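Local coordinates for protein thiamine pyrophosphokinase (Saccharomyces cerevisiae, PDB 1IG0) that catalyses the ATP-dependent pyrophosphorylation of thiamine to thiamine diphosphate, releasing AMP, and works as a homodimer, at residues D225-Y239 with N294-V308. Residues are numbered along the deposited sequence; the frame is centred on the assembly and turned at random.
Sequences DLIFLIKKNGTLIEY and NCCFIDTKDDIILNV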
ATOM      1  N   ASP B 225      10.535   4.060  -0.434  1.00 18.61           N
ATOM      2  CA  ASP B 225      10.963   2.667  -0.410  1.00 18.60           C
ATOM      3  C   ASP B 225      11.387   2.032  -1.720  1.00 19.21           C
ATOM      4  O   ASP B 225      11.157   2.550  -2.816  1.00 19.10           O
ATOM      5  CB  ASP B 225       9.835   1.788   0.142  1.00 18.59           C
ATOM      6  CG  ASP B 225       9.368   2.213   1.512  1.00 18.85           C
ATOM      7  OD1 ASP B 225      10.027   1.836   2.502  1.00 19.98           O
ATOM      8  OD2 ASP B 225       8.342   2.922   1.598  1.00 19.80           O
ATOM      9  N   LEU B 226      12.018   0.878  -1.552  1.00 18.99           N
ATOM     10  CA  LEU B 226      12.422   0.004  -2.634  1.00 18.51           C
ATOM     11  C   LEU B 226      11.590  -1.199  -2.205  1.00 18.46           C
ATOM     12  O   LEU B 226      11.696  -1.656  -1.064  1.00 18.06           O
ATOM     13  CB  LEU B 226      13.913  -0.335  -2.572  1.00 18.32           C
ATOM     14  CG  LEU B 226      14.899   0.689  -3.136  1.00 19.04           C
ATOM     15  CD1 LEU B 226      16.318   0.161  -2.981  1.00 19.81           C
ATOM     16  CD2 LEU B 226      14.588   0.945  -4.602  1.00 19.56           C
ATOM     17  N   ILE B 227      10.735  -1.687  -3.091  1.00 18.20           N
ATOM     18  CA  ILE B 227       9.880  -2.813  -2.752  1.00 17.57           C
ATOM     19  C   ILE B 227      10.135  -3.923  -3.748  1.00 17.85           C
ATOM     20  O   ILE B 227      10.023  -3.720  -4.957  1.00 18.62           O
ATOM     21  CB  ILE B 227       8.397  -2.393  -2.797  1.00 16.31           C
ATOM     22  CG1 ILE B 227       8.187  -1.160  -1.911  1.00 16.35           C
ATOM     23  CG2 ILE B 227       7.510  -3.540  -2.327  1.00 16.64           C
ATOM     24  CD1 ILE B 227       6.817  -0.516  -2.056  1.00 16.78           C
ATOM     25  N   PHE B 228      10.486  -5.097  -3.237  1.00 17.50           N
ATOM     26  CA  PHE B 228      10.781  -6.231  -4.097  1.00 18.76           C
ATOM     27  C   PHE B 228      10.499  -7.562  -3.415  1.00 19.09           C
ATOM     28  O   PHE B 228      10.197  -7.607  -2.224  1.00 19.67           O
ATOM     29  CB  PHE B 228      12.242  -6.159  -4.542  1.00 18.11           C
ATOM     30  CG  PHE B 228      13.215  -6.075  -3.403  1.00 19.65           C
ATOM     31  CD1 PHE B 228      13.881  -7.210  -2.955  1.00 20.25           C
ATOM     32  CD2 PHE B 228      13.455  -4.862  -2.766  1.00 19.36           C
ATOM     33  CE1 PHE B 228      14.774  -7.138  -1.886  1.00 21.18           C
ATOM     34  CE2 PHE B 228      14.344  -4.780  -1.697  1.00 21.49           C
ATOM     35  CZ  PHE B 228      15.005  -5.920  -1.257  1.00 21.92           C
ATOM     36  N   LEU B 229      10.605  -8.646  -4.175  1.00 20.14           N
ATOM     37  CA  LEU B 229      10.332  -9.967  -3.631  1.00 21.53           C
ATOM     38  C   LEU B 229      11.578 -10.709  -3.174  1.00 21.83           C
ATOM     39  O   LEU B 229      12.626 -10.655  -3.820  1.00 21.39           O
ATOM     40  CB  LEU B 229       9.574 -10.809  -4.662  1.00 23.45           C
ATOM     41  CG  LEU B 229       9.049 -12.171  -4.198  1.00 22.78           C
ATOM     42  CD1 LEU B 229       7.781 -12.516  -4.958  1.00 25.07           C
ATOM     43  CD2 LEU B 229      10.115 -13.236  -4.399  1.00 25.08           C
ATOM     44  N   ILE B 230      11.441 -11.393  -2.043  1.00 22.15           N
ATOM     45  CA  ILE B 230      12.510 -12.188  -1.461  1.00 23.16           C
ATOM     46  C   ILE B 230      12.140 -13.661  -1.634  1.00 22.99           C
ATOM     47  O   ILE B 230      11.128 -14.121  -1.107  1.00 22.79           O
ATOM     48  CB  ILE B 230      12.672 -11.875   0.047  1.00 24.04           C
ATOM     49  CG1 ILE B 230      13.291 -10.486   0.225  1.00 25.52           C
ATOM     50  CG2 ILE B 230      13.510 -12.949   0.726  1.00 25.92           C
ATOM     51  CD1 ILE B 230      14.675 -10.349  -0.376  1.00 24.86           C
ATOM     52  N   LYS B 231      12.953 -14.393  -2.388  1.00 23.30           N
ATOM     53  CA  LYS B 231      12.695 -15.809  -2.620  1.00 24.83           C
ATOM     54  C   LYS B 231      12.843 -16.615  -1.332  1.00 24.63           C
ATOM     55  O   LYS B 231      13.660 -16.300  -0.466  1.00 23.62           O
ATOM     56  CB  LYS B 231      13.646 -16.359  -3.687  1.00 26.84           C
ATOM     57  CG  LYS B 231      13.426 -15.803  -5.095  1.00 29.50           C
ATOM     58  CD  LYS B 231      12.485 -16.665  -5.937  1.00 32.01           C
ATOM     59  CE  LYS B 231      11.015 -16.270  -5.812  1.00 33.33           C
ATOM     60  NZ  LYS B 231      10.122 -17.167  -6.622  1.00 33.55           N
ATOM     61  N   LYS B 232      12.037 -17.662  -1.225  1.00 24.73           N
ATOM     62  CA  LYS B 232      12.019 -18.549  -0.069  1.00 25.19           C
ATOM     63  C   LYS B 232      13.308 -19.349   0.104  1.00 25.03           C
ATOM     64  O   LYS B 232      14.155 -19.390  -0.786  1.00 24.90           O
ATOM     65  CB  LYS B 232      10.859 -19.532  -0.220  1.00 24.93           C
ATOM     66  CG  LYS B 232      10.965 -20.342  -1.509  1.00 25.91           C
ATOM     67  CD  LYS B 232       9.824 -21.325  -1.695  1.00 26.99           C
ATOM     68  CE  LYS B 232      10.004 -22.085  -3.001  1.00 28.57           C
ATOM     69  NZ  LYS B 232       8.951 -23.110  -3.222  1.00 29.32           N
ATOM     70  N   ASN B 233      13.435 -19.981   1.268  1.00 25.75           N
ATOM     71  CA  ASN B 233      14.565 -20.844   1.594  1.00 26.46           C
ATOM     72  C   ASN B 233      15.957 -20.238   1.766  1.00 26.31           C
ATOM     73  O   ASN B 233      16.959 -20.948   1.664  1.00 27.01           O
ATOM     74  CB  ASN B 233      14.623 -21.979   0.574  1.00 28.37           C
ATOM     75  CG  ASN B 233      13.389 -22.858   0.617  1.00 28.52           C
ATOM     76  OD1 ASN B 233      13.048 -23.511  -0.367  1.00 31.78           O
ATOM     77  ND2 ASN B 233      12.717 -22.889   1.766  1.00 29.74           N
ATOM     78  N   GLY B 234      16.034 -18.938   2.027  1.00 25.89           N
ATOM     79  CA  GLY B 234      17.335 -18.331   2.248  1.00 25.29           C
ATOM     80  C   GLY B 234      17.863 -17.377   1.200  1.00 25.16           C
ATOM     81  O   GLY B 234      18.352 -17.801   0.154  1.00 25.51           O
ATOM     82  N   THR B 235      17.775 -16.083   1.491  1.00 24.37           N
ATOM     83  CA  THR B 235      18.259 -15.046   0.589  1.00 23.33           C
ATOM     84  C   THR B 235      19.195 -14.128   1.359  1.00 24.12           C
ATOM     85  O   THR B 235      18.851 -13.640   2.437  1.00 22.86           O
ATOM     86  CB  THR B 235      17.102 -14.197   0.017  1.00 23.82           C
ATOM     87  OG1 THR B 235      16.307 -14.995  -0.868  1.00 23.07           O
ATOM     88  CG2 THR B 235      17.646 -13.002  -0.749  1.00 24.33           C
ATOM     89  N   LEU B 236      20.381 -13.902   0.808  1.00 23.33           N
ATOM     90  CA  LEU B 236      21.357 -13.036   1.449  1.00 24.81           C
ATOM     91  C   LEU B 236      21.359 -11.664   0.789  1.00 24.83           C
ATOM     92  O   LEU B 236      21.698 -11.531  -0.388  1.00 24.91           O
ATOM     93  CB  LEU B 236      22.758 -13.645   1.361  1.00 24.27           C
ATOM     94  CG  LEU B 236      23.871 -12.839   2.037  1.00 25.03           C
ATOM     95  CD1 LEU B 236      23.689 -12.885   3.548  1.00 25.15           C
ATOM     96  CD2 LEU B 236      25.227 -13.403   1.648  1.00 25.48           C
ATOM     97  N   ILE B 237      20.969 -10.650   1.553  1.00 24.51           N
ATOM     98  CA  ILE B 237      20.945  -9.281   1.056  1.00 24.41           C
ATOM     99  C   ILE B 237      22.294  -8.643   1.369  1.00 24.94           C
ATOM    100  O   ILE B 237      22.711  -8.585   2.526  1.00 24.90           O
ATOM    101  CB  ILE B 237      19.829  -8.466   1.736  1.00 25.04           C
ATOM    102  CG1 ILE B 237      18.471  -9.107   1.445  1.00 25.59           C
ATOM    103  CG2 ILE B 237      19.865  -7.024   1.246  1.00 24.96           C
ATOM    104  CD1 ILE B 237      17.336  -8.492   2.212  1.00 28.14           C
ATOM    105  N   GLU B 238      22.978  -8.172   0.332  1.00 24.83           N
ATOM    106  CA  GLU B 238      24.285  -7.556   0.510  1.00 25.61           C
ATOM    107  C   GLU B 238      24.256  -6.050   0.283  1.00 24.48           C
ATOM    108  O   GLU B 238      23.449  -5.539  -0.494  1.00 24.77           O
ATOM    109  CB  GLU B 238      25.297  -8.205  -0.439  1.00 27.23           C
ATOM    110  CG  GLU B 238      25.463  -9.699  -0.223  1.00 31.60           C
ATOM    111  CD  GLU B 238      26.556 -10.293  -1.087  1.00 34.28           C
ATOM    112  OE1 GLU B 238      27.697  -9.788  -1.035  1.00 37.15           O
ATOM    113  OE2 GLU B 238      26.279 -11.267  -1.816  1.00 35.84           O
ATOM    114  N   TYR B 239      25.141  -5.343   0.978  1.00 23.26           N
ATOM    115  CA  TYR B 239      25.228  -3.897   0.853  1.00 22.59           C
ATOM    116  C   TYR B 239      26.548  -3.347   1.363  1.00 23.04           C
ATOM    117  O   TYR B 239      27.122  -3.859   2.324  1.00 22.39           O
ATOM    118  CB  TYR B 239      24.065  -3.230   1.599  1.00 21.69           C
ATOM    119  CG  TYR B 239      23.804  -3.784   2.984  1.00 21.29           C
ATOM    120  CD1 TYR B 239      24.633  -3.463   4.064  1.00 20.64           C
ATOM    121  CD2 TYR B 239      22.730  -4.644   3.215  1.00 21.05           C
ATOM    122  CE1 TYR B 239      24.392  -3.988   5.341  1.00 19.57           C
ATOM    123  CE2 TYR B 239      22.481  -5.173   4.483  1.00 20.28           C
ATOM    124  CZ  TYR B 239      23.313  -4.843   5.541  1.00 19.46           C
ATOM    125  OH  TYR B 239      23.065  -5.372   6.791  1.00 19.62           O
ATOM    126  N   ASN B 294      27.675  -5.802   6.660  1.00 24.13           N
ATOM    127  CA  ASN B 294      27.601  -5.756   5.205  1.00 25.09           C
ATOM    128  C   ASN B 294      26.543  -6.654   4.569  1.00 24.45           C
ATOM    129  O   ASN B 294      26.446  -6.713   3.343  1.00 24.03           O
ATOM    130  CB  ASN B 294      28.958  -6.135   4.621  1.00 28.34           C
ATOM    131  CG  ASN B 294      29.395  -7.524   5.040  1.00 31.05           C
ATOM    132  OD1 ASN B 294      29.829  -7.734   6.173  1.00 36.02           O
ATOM    133  ND2 ASN B 294      29.261  -8.485   4.135  1.00 34.42           N
ATOM    134  N   CYS B 295      25.764  -7.362   5.378  1.00 23.04           N
ATOM    135  CA  CYS B 295      24.739  -8.234   4.818  1.00 23.02           C
ATOM    136  C   CYS B 295      23.713  -8.721   5.833  1.00 22.74           C
ATOM    137  O   CYS B 295      23.969  -8.752   7.036  1.00 21.30           O
ATOM    138  CB  CYS B 295      25.390  -9.437   4.124  1.00 23.11           C
ATOM    139  SG  CYS B 295      26.394 -10.490   5.194  1.00 26.12           S
ATOM    140  N   CYS B 296      22.544  -9.092   5.320  1.00 22.53           N
ATOM    141  CA  CYS B 296      21.443  -9.588   6.131  1.00 23.01           C
ATOM    142  C   CYS B 296      20.894 -10.854   5.483  1.00 22.35           C
ATOM    143  O   CYS B 296      20.727 -10.911   4.264  1.00 23.42           O
ATOM    144  CB  CYS B 296      20.347  -8.525   6.221  1.00 23.46           C
ATOM    145  SG  CYS B 296      18.867  -9.052   7.094  1.00 28.37           S
ATOM    146  N   PHE B 297      20.616 -11.865   6.298  1.00 21.42           N
ATOM    147  CA  PHE B 297      20.097 -13.134   5.802  1.00 20.82           C
ATOM    148  C   PHE B 297      18.647 -13.332   6.222  1.00 20.44           C
ATOM    149  O   PHE B 297      18.307 -13.186   7.396  1.00 20.04           O
ATOM    150  CB  PHE B 297      20.948 -14.288   6.339  1.00 21.38           C
ATOM    151  CG  PHE B 297      20.483 -15.650   5.899  1.00 22.54           C
ATOM    152  CD1 PHE B 297      20.580 -16.041   4.566  1.00 22.76           C
ATOM    153  CD2 PHE B 297      19.958 -16.547   6.826  1.00 23.37           C
ATOM    154  CE1 PHE B 297      20.165 -17.312   4.162  1.00 23.83           C
ATOM    155  CE2 PHE B 297      19.538 -17.819   6.436  1.00 23.44           C
ATOM    156  CZ  PHE B 297      19.641 -18.203   5.102  1.00 23.05           C
ATOM    157  N   ILE B 298      17.796 -13.659   5.255  1.00 19.98           N
ATOM    158  CA  ILE B 298      16.383 -13.895   5.526  1.00 20.11           C
ATOM    159  C   ILE B 298      15.962 -15.219   4.902  1.00 20.67           C
ATOM    160  O   ILE B 298      16.081 -15.410   3.692  1.00 21.38           O
ATOM    161  CB  ILE B 298      15.502 -12.761   4.957  1.00 20.35           C
ATOM    162  CG1 ILE B 298      15.839 -11.447   5.665  1.00 19.11           C
ATOM    163  CG2 ILE B 298      14.023 -13.097   5.149  1.00 20.12           C
ATOM    164  CD1 ILE B 298      15.135 -10.232   5.096  1.00 20.53           C
ATOM    165  N   ASP B 299      15.475 -16.129   5.739  1.00 20.38           N
ATOM    166  CA  ASP B 299      15.049 -17.447   5.284  1.00 20.76           C
ATOM    167  C   ASP B 299      13.575 -17.671   5.599  1.00 21.09           C
ATOM    168  O   ASP B 299      13.202 -17.882   6.755  1.00 20.86           O
ATOM    169  CB  ASP B 299      15.894 -18.526   5.965  1.00 21.78           C
ATOM    170  CG  ASP B 299      15.574 -19.925   5.469  1.00 22.43           C
ATOM    171  OD1 ASP B 299      14.640 -20.073   4.655  1.00 22.93           O
ATOM    172  OD2 ASP B 299      16.259 -20.878   5.895  1.00 23.80           O
ATOM    173  N   THR B 300      12.742 -17.619   4.566  1.00 21.20           N
ATOM    174  CA  THR B 300      11.308 -17.824   4.727  1.00 21.00           C
ATOM    175  C   THR B 300      10.855 -19.094   4.017  1.00 21.48           C
ATOM    176  O   THR B 300      11.492 -19.547   3.066  1.00 21.60           O
ATOM    177  CB  THR B 300      10.504 -16.630   4.173  1.00 21.25           C
ATOM    178  OG1 THR B 300      10.890 -16.378   2.814  1.00 21.59           O
ATOM    179  CG2 THR B 300      10.751 -15.388   5.017  1.00 21.42           C
ATOM    180  N   LYS B 301       9.748 -19.661   4.489  1.00 23.11           N
ATOM    181  CA  LYS B 301       9.189 -20.885   3.921  1.00 24.42           C
ATOM    182  C   LYS B 301       8.629 -20.625   2.524  1.00 24.11           C
ATOM    183  O   LYS B 301       8.720 -21.474   1.636  1.00 23.74           O
ATOM    184  CB  LYS B 301       8.081 -21.412   4.832  1.00 26.25           C
ATOM    185  CG  LYS B 301       7.624 -22.825   4.524  1.00 30.24           C
ATOM    186  CD  LYS B 301       6.449 -23.200   5.408  1.00 32.26           C
ATOM    187  CE  LYS B 301       6.267 -24.703   5.483  1.00 34.97           C
ATOM    188  NZ  LYS B 301       7.435 -25.346   6.145  1.00 36.59           N
ATOM    189  N   ASP B 302       8.039 -19.447   2.346  1.00 23.55           N
ATOM    190  CA  ASP B 302       7.470 -19.049   1.063  1.00 22.80           C
ATOM    191  C   ASP B 302       7.984 -17.655   0.725  1.00 22.42           C
ATOM    192  O   ASP B 302       8.455 -16.938   1.609  1.00 21.44           O
ATOM    193  CB  ASP B 302       5.940 -19.021   1.136  1.00 22.69           C
ATOM    194  CG  ASP B 302       5.354 -20.313   1.676  1.00 23.88           C
ATOM    195  OD1 ASP B 302       5.174 -20.418   2.907  1.00 25.21           O
ATOM    196  OD2 ASP B 302       5.083 -21.228   0.871  1.00 25.00           O
ATOM    197  N   ASP B 303       7.898 -17.269  -0.543  1.00 21.90           N
ATOM    198  CA  ASP B 303       8.362 -15.947  -0.951  1.00 21.29           C
ATOM    199  C   ASP B 303       7.628 -14.877  -0.154  1.00 20.47           C
ATOM    200  O   ASP B 303       6.460 -15.044   0.195  1.00 19.76           O
ATOM    201  CB  ASP B 303       8.102 -15.696  -2.442  1.00 22.32           C
ATOM    202  CG  ASP B 303       8.809 -16.689  -3.342  1.00 24.85           C
ATOM    203  OD1 ASP B 303       9.803 -17.301  -2.900  1.00 24.88           O
ATOM    204  OD2 ASP B 303       8.374 -16.839  -4.504  1.00 26.40           O
ATOM    205  N   ILE B 304       8.320 -13.783   0.139  1.00 19.50           N
ATOM    206  CA  ILE B 304       7.709 -12.677   0.864  1.00 20.00           C
ATOM    207  C   ILE B 304       8.147 -11.370   0.222  1.00 19.01           C
ATOM    208  O   ILE B 304       9.094 -11.342  -0.565  1.00 19.46           O
ATOM    209  CB  ILE B 304       8.126 -12.644   2.353  1.00 20.64           C
ATOM    210  CG1 ILE B 304       9.615 -12.316   2.476  1.00 21.76           C
ATOM    211  CG2 ILE B 304       7.807 -13.975   3.015  1.00 22.84           C
ATOM    212  CD1 ILE B 304      10.011 -11.821   3.863  1.00 24.81           C
ATOM    213  N   ILE B 305       7.451 -10.290   0.555  1.00 18.90           N
ATOM    214  CA  ILE B 305       7.789  -8.980   0.021  1.00 18.76           C
ATOM    215  C   ILE B 305       8.622  -8.237   1.055  1.00 18.90           C
ATOM    216  O   ILE B 305       8.327  -8.283   2.248  1.00 18.05           O
ATOM    217  CB  ILE B 305       6.530  -8.143  -0.276  1.00 18.70           C
ATOM    218  CG1 ILE B 305       5.599  -8.916  -1.215  1.00 19.51           C
ATOM    219  CG2 ILE B 305       6.928  -6.807  -0.892  1.00 19.91           C
ATOM    220  CD1 ILE B 305       6.224  -9.285  -2.553  1.00 20.63           C
ATOM    221  N   LEU B 306       9.666  -7.561   0.593  1.00 18.65           N
ATOM    222  CA  LEU B 306      10.529  -6.801   1.480  1.00 19.62           C
ATOM    223  C   LEU B 306      10.534  -5.352   1.027  1.00 19.37           C
ATOM    224  O   LEU B 306      10.594  -5.064  -0.169  1.00 18.93           O
ATOM    225  CB  LEU B 306      11.958  -7.348   1.437  1.00 20.74           C
ATOM    226  CG  LEU B 306      12.977  -6.685   2.361  1.00 23.40           C
ATOM    227  CD1 LEU B 306      12.705  -7.090   3.798  1.00 24.93           C
ATOM    228  CD2 LEU B 306      14.375  -7.104   1.957  1.00 24.09           C
ATOM    229  N   ASN B 307      10.437  -4.441   1.984  1.00 18.27           N
ATOM    230  CA  ASN B 307      10.483  -3.031   1.657  1.00 17.98           C
ATOM    231  C   ASN B 307      11.703  -2.500   2.387  1.00 18.08           C
ATOM    232  O   ASN B 307      11.923  -2.808   3.561  1.00 17.85           O
ATOM    233  CB  ASN B 307       9.210  -2.310   2.117  1.00 18.33           C
ATOM    234  CG  ASN B 307       9.251  -1.914   3.580  1.00 18.19           C
ATOM    235  OD1 ASN B 307       9.633  -0.793   3.923  1.00 19.59           O
ATOM    236  ND2 ASN B 307       8.863  -2.834   4.451  1.00 14.28           N
ATOM    237  N   VAL B 308      12.524  -1.740   1.675  1.00 17.41           N
ATOM    238  CA  VAL B 308      13.720  -1.170   2.266  1.00 18.47           C
ATOM    239  C   VAL B 308      13.623   0.336   2.138  1.00 18.73           C
ATOM    240  O   VAL B 308      13.618   0.877   1.031  1.00 18.45           O
ATOM    241  CB  VAL B 308      14.996  -1.664   1.552  1.00 18.45           C
ATOM    242  CG1 VAL B 308      16.222  -0.976   2.141  1.00 19.03           C
ATOM    243  CG2 VAL B 308      15.117  -3.175   1.697  1.00 18.65           C
TER
HETATM  244  O   HOH W   1      14.221 -16.882   2.216  1.00 21.92           O
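D303 holds the connection 231-234 with both carboxylate oxygens: OD2 receives K231 NZ in a salt bridge of 2.8 Å, on its syn side but well out of the carboxylate plane, while OD1 accepts the backbone N of K232 at 2.8 Å, nearly along its C-O axis. K231 reaches back by bending at chi2 and chi3 (-93° and 90°), lying alongside D303, and its NZ also bonds S210 on helix 196-212. An alanine in place of D303 would probably leave the K231 ammonium without its charged mate and K232 N without its acceptor.

Next to this grip, N233 N bonds T300 O at 2.7 Å, and a water takes N-H groups from G234 and T300 while donating to K231 O and I298 O, filling the step where the register shifts by one. From there two antiparallel ladders diverge: 225-230 with 304-308, and 235-238 with 295-300, in different sheets. Between them the apolar side chains meet as in a beta sandwich. L306 CD2 is pressed to 3.3 Å from I237 CD1 and lies 3.5 Å from F228 CZ, with I230 CG1 against L306 CB at 3.6 Å.

Two strand pairs, each carried from one sheet into the other by short connections, thus share one hydrophobic interior, while the salt bridge and the bound water lie beside it, at the crossing between the sheets.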